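Local coordinates for protein hypothetical glycoside hydrolase (Parabacteroides distasonis, PDB 3TAW) that is of unknown function but, as a hypothetical glycoside hydrolase, probably folds as the five-bladed beta-propeller of its carbohydrate-active relatives, at residues Ala179-Thr184 with Gln190-Val195; Asp241-Glu246 with Pro277-Cys282; Tyr338-Ala341 with Val345-Ala348; Gly284-Asp289 with Thr294-Arg299. One frame throughout, in Å; residues are numbered along the deposited sequence.

Interaction 1. Residues Ala179-Thr184 with Gln190-Val195; sequences ASLVTT and QVIAKV
The carboxamide of Gln190 meets Thr183 within its own plane: NE2 of Gln190 donates to OG1 of Thr183 over 2.9 Å, with the acceptor 3° out of the amide plane and an almost straight bond (176°). Gln190 reaches this oxygen because CG stands anti to the backbone N (chi1 -172°) and the chain continues extended. Thr183 OG1 has a second hydrogen-bond partner, the carbonyl of Ala251 on strand 244-254, and the two together fix the rotation of the hydroxyl.

Alongside the Gln190-Thr183 bond, the backbones pair in antiparallel fashion. Thr184 and Val191 form a hydrogen-bonded pair, with Thr184 N to Val191 O at 2.8 Å and Val191 N to Thr184 O at 2.9 Å. The next pair, Thr183 with Ile192, is non-hydrogen-bonded and its side chains diverge. Past it, Ala193 N reaches Val182 O at 3.0 Å.

Apolar groups fill in around the pairing. CG2 of Thr184 rests on CB of Ala193 at 3.9 Å, while CG1 of Val182 meets CG2 of Val195, also at 3.9 Å, the two side chains crossing at about a right angle. Elsewhere CD2 of Leu181 touches CD1 of Ile192 at 3.7 Å, next to Val132 of strand 131-138. Thr184 also packs on Phe356, a residue of the magnesium site. Strands 179-186 and 189-192 form a buried beta hairpin; the first also pairs antiparallel with strand 199-203 and parallel with strand 244-254, consistent with the blades of a beta-propeller.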
loop_
_atom_site.group_PDB
_atom_site.type_symbol
_atom_site.label_atom_id
_atom_site.label_comp_id
_atom_site.label_asym_id
_atom_site.label_seq_id
_atom_site.Cartn_x
_atom_site.Cartn_y
_atom_site.Cartn_z
ATOM N N ALA A 179 -2.961 -3.264 3.621
ATOM C CA ALA A 179 -3.001 -4.700 3.368
ATOM C C ALA A 179 -2.184 -5.124 2.155
ATOM O O ALA A 179 -2.280 -4.518 1.096
ATOM C CB ALA A 179 -4.449 -5.171 3.214
ATOM N N SER A 180 -1.455 -6.227 2.317
ATOM C CA SER A 180 -0.586 -6.808 1.292
ATOM C C SER A 180 -1.033 -8.234 1.010
ATOM O O SER A 180 -0.690 -9.162 1.758
ATOM C CB SER A 180 0.858 -6.822 1.816
ATOM O OG SER A 180 1.265 -5.503 2.121
ATOM N N LEU A 181 -1.810 -8.407 -0.057
ATOM C CA LEU A 181 -2.230 -9.727 -0.499
ATOM C C LEU A 181 -1.026 -10.519 -1.011
ATOM O O LEU A 181 -0.096 -9.972 -1.613
ATOM C CB LEU A 181 -3.247 -9.627 -1.638
ATOM C CG LEU A 181 -4.703 -9.560 -1.232
ATOM C CD1 LEU A 181 -4.971 -8.319 -0.436
ATOM C CD2 LEU A 181 -5.534 -9.600 -2.534
ATOM N N VAL A 182 -1.066 -11.816 -0.799
ATOM C CA VAL A 182 -0.029 -12.683 -1.350
ATOM C C VAL A 182 -0.270 -12.921 -2.851
ATOM O O VAL A 182 -1.367 -13.290 -3.270
ATOM C CB VAL A 182 0.092 -13.991 -0.568
ATOM C CG1 VAL A 182 1.046 -14.950 -1.278
ATOM C CG2 VAL A 182 0.614 -13.707 0.861
ATOM N N THR A 183 0.794 -12.688 -3.621
ATOM C CA THR A 183 0.837 -12.860 -5.065
ATOM C C THR A 183 2.038 -13.746 -5.391
ATOM O O THR A 183 2.906 -13.977 -4.547
ATOM C CB THR A 183 1.030 -11.514 -5.809
ATOM O OG1 THR A 183 2.345 -10.992 -5.545
ATOM C CG2 THR A 183 -0.059 -10.497 -5.419
ATOM N N THR A 184 2.103 -14.193 -6.638
ATOM C CA THR A 184 3.291 -14.844 -7.152
ATOM C C THR A 184 3.425 -14.529 -8.634
ATOM O O THR A 184 2.497 -13.983 -9.205
ATOM C CB THR A 184 3.248 -16.367 -6.918
ATOM O OG1 THR A 184 4.573 -16.915 -7.018
ATOM C CG2 THR A 184 2.305 -17.058 -7.898
ATOM N N GLN A 190 2.057 -11.475 -12.704
ATOM C CA GLN A 190 1.888 -11.395 -11.251
ATOM C C GLN A 190 0.414 -11.515 -10.876
ATOM O O GLN A 190 -0.412 -10.681 -11.272
ATOM C CB GLN A 190 2.479 -10.108 -10.707
ATOM C CG GLN A 190 2.508 -10.072 -9.165
ATOM C CD GLN A 190 3.383 -8.965 -8.600
ATOM O OE1 GLN A 190 3.853 -8.102 -9.355
ATOM N NE2 GLN A 190 3.625 -8.982 -7.268
ATOM N N VAL A 191 0.097 -12.590 -10.151
ATOM C CA VAL A 191 -1.280 -12.915 -9.788
ATOM C C VAL A 191 -1.424 -13.277 -8.315
ATOM O O VAL A 191 -0.496 -13.810 -7.686
ATOM C CB VAL A 191 -1.817 -14.112 -10.623
ATOM C CG1 VAL A 191 -1.885 -13.764 -12.121
ATOM C CG2 VAL A 191 -0.949 -15.360 -10.427
ATOM N N ILE A 192 -2.607 -13.001 -7.784
ATOM C CA ILE A 192 -2.969 -13.412 -6.422
ATOM C C ILE A 192 -2.802 -14.948 -6.318
ATOM O O ILE A 192 -3.156 -15.698 -7.236
ATOM C CB ILE A 192 -4.382 -12.914 -6.061
ATOM C CG1 ILE A 192 -4.395 -11.392 -5.980
ATOM C CG2 ILE A 192 -4.879 -13.556 -4.754
ATOM C CD1 ILE A 192 -5.837 -10.758 -6.029
ATOM N N ALA A 193 -2.187 -15.385 -5.215
ATOM C CA ALA A 193 -1.821 -16.777 -4.997
ATOM C C ALA A 193 -2.372 -17.254 -3.682
ATOM O O ALA A 193 -2.122 -16.617 -2.640
ATOM C CB ALA A 193 -0.305 -16.904 -4.972
ATOM N N LYS A 194 -3.061 -18.387 -3.704
ATOM C CA LYS A 194 -3.497 -19.030 -2.457
ATOM C C LYS A 194 -2.316 -19.636 -1.727
ATOM O O LYS A 194 -1.338 -20.062 -2.349
ATOM C CB LYS A 194 -4.523 -20.137 -2.745
ATOM C CG LYS A 194 -5.846 -19.601 -3.239
ATOM C CD LYS A 194 -6.798 -20.731 -3.618
ATOM C CE LYS A 194 -8.201 -20.216 -3.916
ATOM N NZ LYS A 194 -9.091 -21.382 -4.217
ATOM N N VAL A 195 -2.428 -19.672 -0.398
ATOM C CA VAL A 195 -1.475 -20.333 0.463
ATOM C C VAL A 195 -2.274 -21.340 1.272
ATOM O O VAL A 195 -3.248 -20.974 1.960
ATOM C CB VAL A 195 -0.742 -19.334 1.390
ATOM C CG1 VAL A 195 0.289 -20.094 2.272
ATOM C CG2 VAL A 195 -0.082 -18.206 0.558
#

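Interaction 2. Residues Asp241-Glu246 with Pro277-Cys282; sequences DSQLTE and PANSYC
Glu246 and Tyr281 are brought together by different first torsions: CG of Glu246 lies anti to the backbone N (chi1 -177°) on an extended chain, whereas CG of Tyr281 lies anti to the carbonyl carbon (chi1 -71°). With these torsions the carboxylate lies at the edge of the ring, near its plane, with OE1 of Glu246 3.9 Å from CE2 of Tyr281 and the two flat groups turned 43° apart.

No direct hydrogen bond crosses the contact. Instead a water accepts from the Tyr281 hydroxyl and donates to OE1 of Glu246, both at 2.6 Å, while the other carboxylate oxygen is hydrogen-bonded to Ser178. CD1 of Leu244 lies obliquely to the ring and touches OH of Tyr281 at 3.2 Å and CZ of Tyr281 at 3.8 Å.

A second water lies between the amides of Gln243 and Asn279, whose planes are turned steeply against each other. It accepts from NE2 of Gln243 at 3.0 Å; its link to OD1 of Asn279 is modelled unusually short and is less certain. The Gln243 amide is further engaged by Lys265 and Glu267. Asn279 belongs to the type II turn Pro277-Ser280, where both N and OG of Ser280 bind the carbonyl oxygen of Pro277, the OG at 2.8 Å, from the same face of its plane.

Gln243 and Leu244 form a classic beta bulge opposite Lys265. The Tyr281 ring also packs edge-to-face with Tyr317, and strand 257-265 runs between strands 244-254 and 281-288, antiparallel to each.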
loop_
_atom_site.group_PDB
_atom_site.type_symbol
_atom_site.label_atom_id
_atom_site.label_comp_id
_atom_site.label_asym_id
_atom_site.label_seq_id
_atom_site.Cartn_x
_atom_site.Cartn_y
_atom_site.Cartn_z
ATOM N N ASP A 241 12.626 0.247 12.142
ATOM C CA ASP A 241 11.216 -0.065 12.346
ATOM C C ASP A 241 10.906 -0.294 13.821
ATOM O O ASP A 241 10.559 -1.387 14.229
ATOM C CB ASP A 241 10.790 -1.257 11.477
ATOM C CG ASP A 241 11.613 -2.529 11.724
ATOM O OD1 ASP A 241 12.759 -2.475 12.266
ATOM O OD2 ASP A 241 11.109 -3.618 11.319
ATOM N N SER A 242 10.989 0.793 14.583
ATOM C CA SER A 242 10.945 0.784 16.036
ATOM C C SER A 242 9.674 1.400 16.609
ATOM O O SER A 242 9.400 1.240 17.809
ATOM C CB SER A 242 12.195 1.497 16.588
ATOM O OG SER A 242 12.535 2.671 15.831
ATOM N N GLN A 243 8.896 2.109 15.782
ATOM C CA GLN A 243 7.583 2.594 16.204
ATOM C C GLN A 243 6.425 1.965 15.453
ATOM O O GLN A 243 5.371 1.715 16.045
ATOM C CB GLN A 243 7.486 4.123 16.116
ATOM C CG GLN A 243 6.214 4.652 16.782
ATOM C CD GLN A 243 6.114 6.170 16.756
ATOM O OE1 GLN A 243 5.176 6.731 16.183
ATOM N NE2 GLN A 243 7.067 6.833 17.373
ATOM N N LEU A 244 6.603 1.757 14.148
ATOM C CA LEU A 244 5.567 1.130 13.305
ATOM C C LEU A 244 6.196 0.135 12.353
ATOM O O LEU A 244 7.352 0.289 11.957
ATOM C CB LEU A 244 4.778 2.168 12.485
ATOM C CG LEU A 244 4.056 3.295 13.226
ATOM C CD1 LEU A 244 3.567 4.344 12.205
ATOM C CD2 LEU A 244 2.922 2.774 14.122
ATOM N N THR A 245 5.408 -0.883 12.007
ATOM C CA THR A 245 5.733 -1.862 10.946
ATOM C C THR A 245 4.499 -1.986 10.035
ATOM O O THR A 245 3.579 -2.776 10.297
ATOM C CB THR A 245 6.084 -3.246 11.509
ATOM O OG1 THR A 245 5.034 -3.690 12.374
ATOM C CG2 THR A 245 7.401 -3.203 12.291
ATOM N N GLU A 246 4.468 -1.166 8.990
ATOM C CA GLU A 246 3.254 -0.979 8.198
ATOM C C GLU A 246 3.405 -1.622 6.818
ATOM O O GLU A 246 4.300 -1.259 6.023
ATOM C CB GLU A 246 2.912 0.510 8.069
ATOM C CG GLU A 246 1.627 0.777 7.329
ATOM C CD GLU A 246 1.074 2.167 7.557
ATOM O OE1 GLU A 246 1.857 3.049 7.983
ATOM O OE2 GLU A 246 -0.145 2.355 7.335
ATOM N N PRO A 277 16.828 9.323 10.347
ATOM C CA PRO A 277 16.158 10.437 11.014
ATOM C C PRO A 277 14.998 10.000 11.924
ATOM O O PRO A 277 14.252 9.075 11.603
ATOM C CB PRO A 277 15.653 11.283 9.838
ATOM C CG PRO A 277 16.642 10.985 8.744
ATOM C CD PRO A 277 16.917 9.525 8.889
ATOM N N ALA A 278 14.877 10.669 13.058
ATOM C CA ALA A 278 13.771 10.463 13.975
ATOM C C ALA A 278 12.440 10.601 13.258
ATOM O O ALA A 278 12.279 11.518 12.466
ATOM C CB ALA A 278 13.860 11.497 15.119
ATOM N N ASN A 279 11.517 9.681 13.539
ATOM C CA ASN A 279 10.149 9.665 13.011
ATOM C C ASN A 279 10.026 9.404 11.509
ATOM O O ASN A 279 8.931 9.411 10.970
ATOM C CB ASN A 279 9.401 10.948 13.402
ATOM C CG ASN A 279 9.166 11.054 14.892
ATOM O OD1 ASN A 279 8.729 10.085 15.531
ATOM N ND2 ASN A 279 9.432 12.253 15.470
ATOM N N SER A 280 11.142 9.155 10.828
ATOM C CA SER A 280 11.067 8.934 9.377
ATOM C C SER A 280 10.572 7.531 9.083
ATOM O O SER A 280 10.762 6.619 9.896
ATOM C CB SER A 280 12.415 9.195 8.701
ATOM O OG SER A 280 13.396 8.215 9.026
ATOM N N TYR A 281 9.948 7.367 7.916
ATOM C CA TYR A 281 9.566 6.043 7.419
ATOM C C TYR A 281 10.565 5.589 6.357
ATOM O O TYR A 281 10.686 6.221 5.283
ATOM C CB TYR A 281 8.169 6.070 6.810
ATOM C CG TYR A 281 6.971 6.221 7.731
ATOM C CD1 TYR A 281 6.747 7.390 8.446
ATOM C CD2 TYR A 281 5.996 5.232 7.790
ATOM C CE1 TYR A 281 5.613 7.550 9.249
ATOM C CE2 TYR A 281 4.871 5.376 8.579
ATOM C CZ TYR A 281 4.664 6.539 9.287
ATOM O OH TYR A 281 3.536 6.682 10.043
ATOM N N CYS A 282 11.267 4.494 6.648
ATOM C CA CYS A 282 12.209 3.868 5.729
ATOM C C CYS A 282 11.698 2.462 5.477
ATOM O O CYS A 282 11.123 1.862 6.364
ATOM C CB CYS A 282 13.596 3.798 6.346
ATOM S SG CYS A 282 14.269 5.406 6.856
HETATM O O HOH W 1 7.056 9.816 17.427
HETATM O O HOH W 2 1.492 5.277 9.249
#

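Interaction 3. Residues Tyr338-Ala341 with Val345-Ala348; sequences YGCA and VAVA
The ring of Tyr338 lies with one face against Ala346, whose CB sits 3.8 Å from the ring centroid and 29° off the normal, a CH-pi contact. This follows from a first torsion of 59°, which sets CG between the backbone N and the carbonyl carbon and folds the ring over the partner strand. Ala346 CB comes as near as 3.4 Å to CZ of Tyr338. SG of Cys340 touches CB of Ala346 at 3.4 Å, so the Ala346 methyl meets both the sulfur and the ring face, which lie at roughly a right angle as seen from CB. Farther along, the backbone N of Ala348 approaches the ring near its plane, and CB of Ala348 lies 4.1 Å from CE1 of Tyr338.

In the backbone, Tyr338 and Ala346 form an antiparallel hydrogen-bonded pair of the beta hairpin made by strands 333-340 and 344-350, the first being the central strand of a three-stranded sheet. Tyr338 N to Ala346 O and Ala346 N to Tyr338 O both measure 3.0 Å. Gly339 and Val345 follow as a non-hydrogen-bonded pair. CG1 of Val345 stands 3.9 Å from the carbonyl oxygen of Tyr338. Beyond the hairpin, the Tyr338 hydroxyl is hydrogen-bonded to Glu312 of helix 310-313, which also packs on Cys340.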
loop_
_atom_site.group_PDB
_atom_site.type_symbol
_atom_site.label_atom_id
_atom_site.label_comp_id
_atom_site.label_asym_id
_atom_site.label_seq_id
_atom_site.Cartn_x
_atom_site.Cartn_y
_atom_site.Cartn_z
ATOM N N TYR A 338 6.284 4.689 -4.574
ATOM C CA TYR A 338 6.218 5.029 -3.182
ATOM C C TYR A 338 5.808 6.477 -2.955
ATOM O O TYR A 338 6.039 7.364 -3.805
ATOM C CB TYR A 338 7.558 4.698 -2.496
ATOM C CG TYR A 338 8.796 5.384 -3.050
ATOM C CD1 TYR A 338 9.516 4.831 -4.100
ATOM C CD2 TYR A 338 9.275 6.552 -2.480
ATOM C CE1 TYR A 338 10.650 5.435 -4.597
ATOM C CE2 TYR A 338 10.416 7.177 -2.961
ATOM C CZ TYR A 338 11.104 6.605 -4.007
ATOM O OH TYR A 338 12.237 7.198 -4.496
ATOM N N GLY A 339 5.206 6.719 -1.798
ATOM C CA GLY A 339 4.849 8.068 -1.382
ATOM C C GLY A 339 6.101 8.771 -0.869
ATOM O O GLY A 339 6.953 8.142 -0.227
ATOM N N CYS A 340 6.199 10.067 -1.130
ATOM C CA CYS A 340 7.329 10.907 -0.670
ATOM C C CYS A 340 6.822 11.934 0.313
ATOM O O CYS A 340 6.165 12.909 -0.083
ATOM C CB CYS A 340 7.983 11.624 -1.837
ATOM S SG CYS A 340 8.631 10.522 -3.128
ATOM N N ALA A 341 7.075 11.686 1.600
ATOM C CA ALA A 341 6.696 12.612 2.681
ATOM C C ALA A 341 5.219 13.051 2.623
ATOM O O ALA A 341 4.893 14.204 2.925
ATOM C CB ALA A 341 7.662 13.839 2.710
ATOM N N VAL A 345 4.546 11.218 -5.509
ATOM C CA VAL A 345 4.849 9.843 -5.882
ATOM C C VAL A 345 6.206 9.784 -6.591
ATOM O O VAL A 345 6.482 10.587 -7.492
ATOM C CB VAL A 345 3.774 9.246 -6.782
ATOM C CG1 VAL A 345 4.183 7.812 -7.224
ATOM C CG2 VAL A 345 2.415 9.250 -6.052
ATOM N N ALA A 346 7.021 8.815 -6.202
ATOM C CA ALA A 346 8.304 8.525 -6.851
ATOM C C ALA A 346 8.409 7.048 -7.246
ATOM O O ALA A 346 7.602 6.219 -6.794
ATOM C CB ALA A 346 9.497 8.934 -5.948
ATOM N N VAL A 347 9.359 6.771 -8.149
ATOM C CA VAL A 347 9.652 5.430 -8.648
ATOM C C VAL A 347 11.126 5.058 -8.397
ATOM O O VAL A 347 12.022 5.896 -8.477
ATOM C CB VAL A 347 9.290 5.277 -10.153
ATOM C CG1 VAL A 347 10.217 6.104 -11.066
ATOM C CG2 VAL A 347 9.267 3.797 -10.554
ATOM N N ALA A 348 11.358 3.793 -8.080
ATOM C CA ALA A 348 12.697 3.207 -8.107
ATOM C C ALA A 348 12.597 1.894 -8.906
ATOM O O ALA A 348 11.542 1.241 -8.937
ATOM C CB ALA A 348 13.245 2.964 -6.673
#

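Interaction 4. Residues Gly284-Asp289 with Thr294-Arg299; sequences GQALFD and TKLIGR. With EDO (1,2-ethanediol), chain H.
A classic beta bulge interrupts the hairpin of strands 281-288 and 296-299: Ile297 and Gly298 both face Leu287. The carbonyl oxygen of Leu287 accepts from Ile297 N at 2.8 Å and only weakly from Gly298 N at 3.2 Å. In return Leu287 N binds Gly298 O from 49° above the carbonyl plane. Past the bulge, where the register has moved by one residue, Asp289 N donates to Lys295 O at 3.0 Å.

On the side of Phe288 and Leu296, CD1 of Leu296 lies over one face of the phenyl ring, 4.1 Å from its centroid and 22° off the normal, in a CH-pi contact. The same methyl touches CB of Ala286 at 3.8 Å. Phe288 also stacks with Tyr202. On the other side CG of Leu287 packs against CG1 of Ile297 at 3.7 Å.

The turn end is more polar. OD2 of Asp289 takes the backbone N-H groups of Asn291 and Asn292, while OD1 of Asp289 receives O1 of a 1,2-ethanediol at 2.9 Å. A water donates to that OD1 and accepts from NZ of Lys295 at 3.0 Å.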
loop_
_atom_site.group_PDB
_atom_site.type_symbol
_atom_site.label_atom_id
_atom_site.label_comp_id
_atom_site.label_asym_id
_atom_site.label_seq_id
_atom_site.Cartn_x
_atom_site.Cartn_y
_atom_site.Cartn_z
ATOM N N GLY A 284 11.537 -1.565 4.731
ATOM C CA GLY A 284 12.193 -2.836 5.048
ATOM C C GLY A 284 11.559 -4.009 4.316
ATOM O O GLY A 284 10.641 -3.849 3.514
ATOM N N GLN A 285 12.079 -5.204 4.577
ATOM C CA GLN A 285 11.510 -6.429 4.015
ATOM C C GLN A 285 11.550 -7.554 5.011
ATOM O O GLN A 285 12.484 -7.672 5.791
ATOM C CB GLN A 285 12.222 -6.858 2.713
ATOM C CG GLN A 285 12.144 -5.773 1.630
ATOM C CD GLN A 285 12.683 -6.198 0.303
ATOM O OE1 GLN A 285 12.755 -7.399 -0.009
ATOM N NE2 GLN A 285 13.022 -5.209 -0.527
ATOM N N ALA A 286 10.499 -8.360 5.000
ATOM C CA ALA A 286 10.432 -9.583 5.781
ATOM C C ALA A 286 10.220 -10.767 4.852
ATOM O O ALA A 286 9.746 -10.605 3.729
ATOM C CB ALA A 286 9.312 -9.511 6.803
ATOM N N LEU A 287 10.533 -11.953 5.357
ATOM C CA LEU A 287 10.414 -13.205 4.628
ATOM C C LEU A 287 9.671 -14.193 5.503
ATOM O O LEU A 287 10.043 -14.401 6.665
ATOM C CB LEU A 287 11.797 -13.758 4.303
ATOM C CG LEU A 287 11.868 -14.964 3.374
ATOM C CD1 LEU A 287 11.426 -14.493 1.963
ATOM C CD2 LEU A 287 13.280 -15.582 3.374
ATOM N N PHE A 288 8.618 -14.801 4.959
ATOM C CA PHE A 288 7.869 -15.824 5.672
ATOM C C PHE A 288 7.954 -17.162 4.959
ATOM O O PHE A 288 8.182 -17.242 3.747
ATOM C CB PHE A 288 6.390 -15.430 5.795
ATOM C CG PHE A 288 6.157 -14.222 6.659
ATOM C CD1 PHE A 288 5.973 -14.362 8.007
ATOM C CD2 PHE A 288 6.158 -12.936 6.114
ATOM C CE1 PHE A 288 5.775 -13.247 8.813
ATOM C CE2 PHE A 288 5.956 -11.819 6.929
ATOM C CZ PHE A 288 5.773 -11.992 8.271
ATOM N N ASP A 289 7.782 -18.222 5.720
ATOM C CA ASP A 289 7.821 -19.562 5.164
ATOM C C ASP A 289 6.608 -19.813 4.228
ATOM O O ASP A 289 5.509 -19.355 4.498
ATOM C CB ASP A 289 7.846 -20.562 6.300
ATOM C CG ASP A 289 7.923 -21.988 5.816
ATOM O OD1 ASP A 289 9.056 -22.420 5.480
ATOM O OD2 ASP A 289 6.859 -22.657 5.822
ATOM N N THR A 294 2.852 -17.632 8.684
ATOM C CA THR A 294 3.047 -16.811 9.878
ATOM C C THR A 294 4.466 -16.977 10.466
ATOM O O THR A 294 4.832 -16.291 11.428
ATOM C CB THR A 294 2.013 -17.137 10.984
ATOM O OG1 THR A 294 2.177 -18.470 11.474
ATOM C CG2 THR A 294 0.579 -16.907 10.479
ATOM N N LYS A 295 5.225 -17.933 9.929
ATOM C CA LYS A 295 6.578 -18.189 10.398
ATOM C C LYS A 295 7.568 -17.216 9.746
ATOM O O LYS A 295 7.807 -17.265 8.541
ATOM C CB LYS A 295 6.989 -19.624 10.121
ATOM C CG LYS A 295 8.398 -19.984 10.634
ATOM C CD LYS A 295 8.841 -21.362 10.131
ATOM C CE LYS A 295 10.235 -21.737 10.629
ATOM N NZ LYS A 295 10.675 -23.100 10.171
ATOM N N LEU A 296 8.120 -16.312 10.550
ATOM C CA LEU A 296 9.061 -15.315 10.056
ATOM C C LEU A 296 10.437 -15.957 9.971
ATOM O O LEU A 296 10.957 -16.481 10.982
ATOM C CB LEU A 296 9.093 -14.123 10.996
ATOM C CG LEU A 296 10.011 -12.968 10.628
ATOM C CD1 LEU A 296 9.456 -12.192 9.422
ATOM C CD2 LEU A 296 10.160 -12.019 11.832
ATOM N N ILE A 297 11.013 -15.949 8.765
ATOM C CA ILE A 297 12.315 -16.565 8.527
ATOM C C ILE A 297 13.378 -15.612 7.981
ATOM O O ILE A 297 14.523 -16.015 7.708
ATOM C CB ILE A 297 12.187 -17.766 7.572
ATOM C CG1 ILE A 297 11.601 -17.350 6.225
ATOM C CG2 ILE A 297 11.315 -18.876 8.187
ATOM C CD1 ILE A 297 11.660 -18.515 5.202
ATOM N N GLY A 298 13.013 -14.345 7.822
ATOM C CA GLY A 298 13.979 -13.319 7.421
ATOM C C GLY A 298 13.426 -11.933 7.679
ATOM O O GLY A 298 12.222 -11.739 7.668
ATOM N N ARG A 299 14.330 -10.990 7.932
ATOM C CA ARG A 299 13.965 -9.576 8.140
ATOM C C ARG A 299 15.211 -8.716 7.996
ATOM O O ARG A 299 16.233 -9.005 8.632
ATOM C CB ARG A 299 13.380 -9.413 9.536
ATOM C CG ARG A 299 12.770 -8.073 9.866
ATOM C CD ARG A 299 12.114 -8.159 11.235
ATOM N NE ARG A 299 11.476 -6.923 11.666
ATOM C CZ ARG A 299 10.791 -6.770 12.798
ATOM N NH1 ARG A 299 10.652 -7.791 13.642
ATOM N NH2 ARG A 299 10.227 -5.602 13.094
HETATM C C1 EDO H . 10.663 -21.421 1.848
HETATM O O1 EDO H . 9.630 -21.364 2.828
HETATM C C2 EDO H . 12.032 -21.486 2.503
HETATM O O2 EDO H . 12.052 -22.617 3.387
HETATM O O HOH W 3 11.101 -22.482 7.265
#

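In the fold
Interactions 1, 2 and 4 belong to one mixed sheet, whereas interaction 3 lies in a separate three-stranded antiparallel sheet. Along the chain they follow in series: interaction 1, then 2, then 4, and finally 3. Interactions 2 and 4 share strand 281-288; their centres are about 18 Å apart, yet they touch through the salt bridge of Asp241 OD2 with Arg299 NH2 at 2.8 Å. Interaction 1 joins them through strand 179-186, the parallel neighbour of strand 244-254. Its centre lies about 23 Å from that of interaction 3, on opposite sides of the chain's centre. The hairpins of interactions 1, 3 and 4 are consistent with a beta-propeller, two neighbouring blades joining in one sheet.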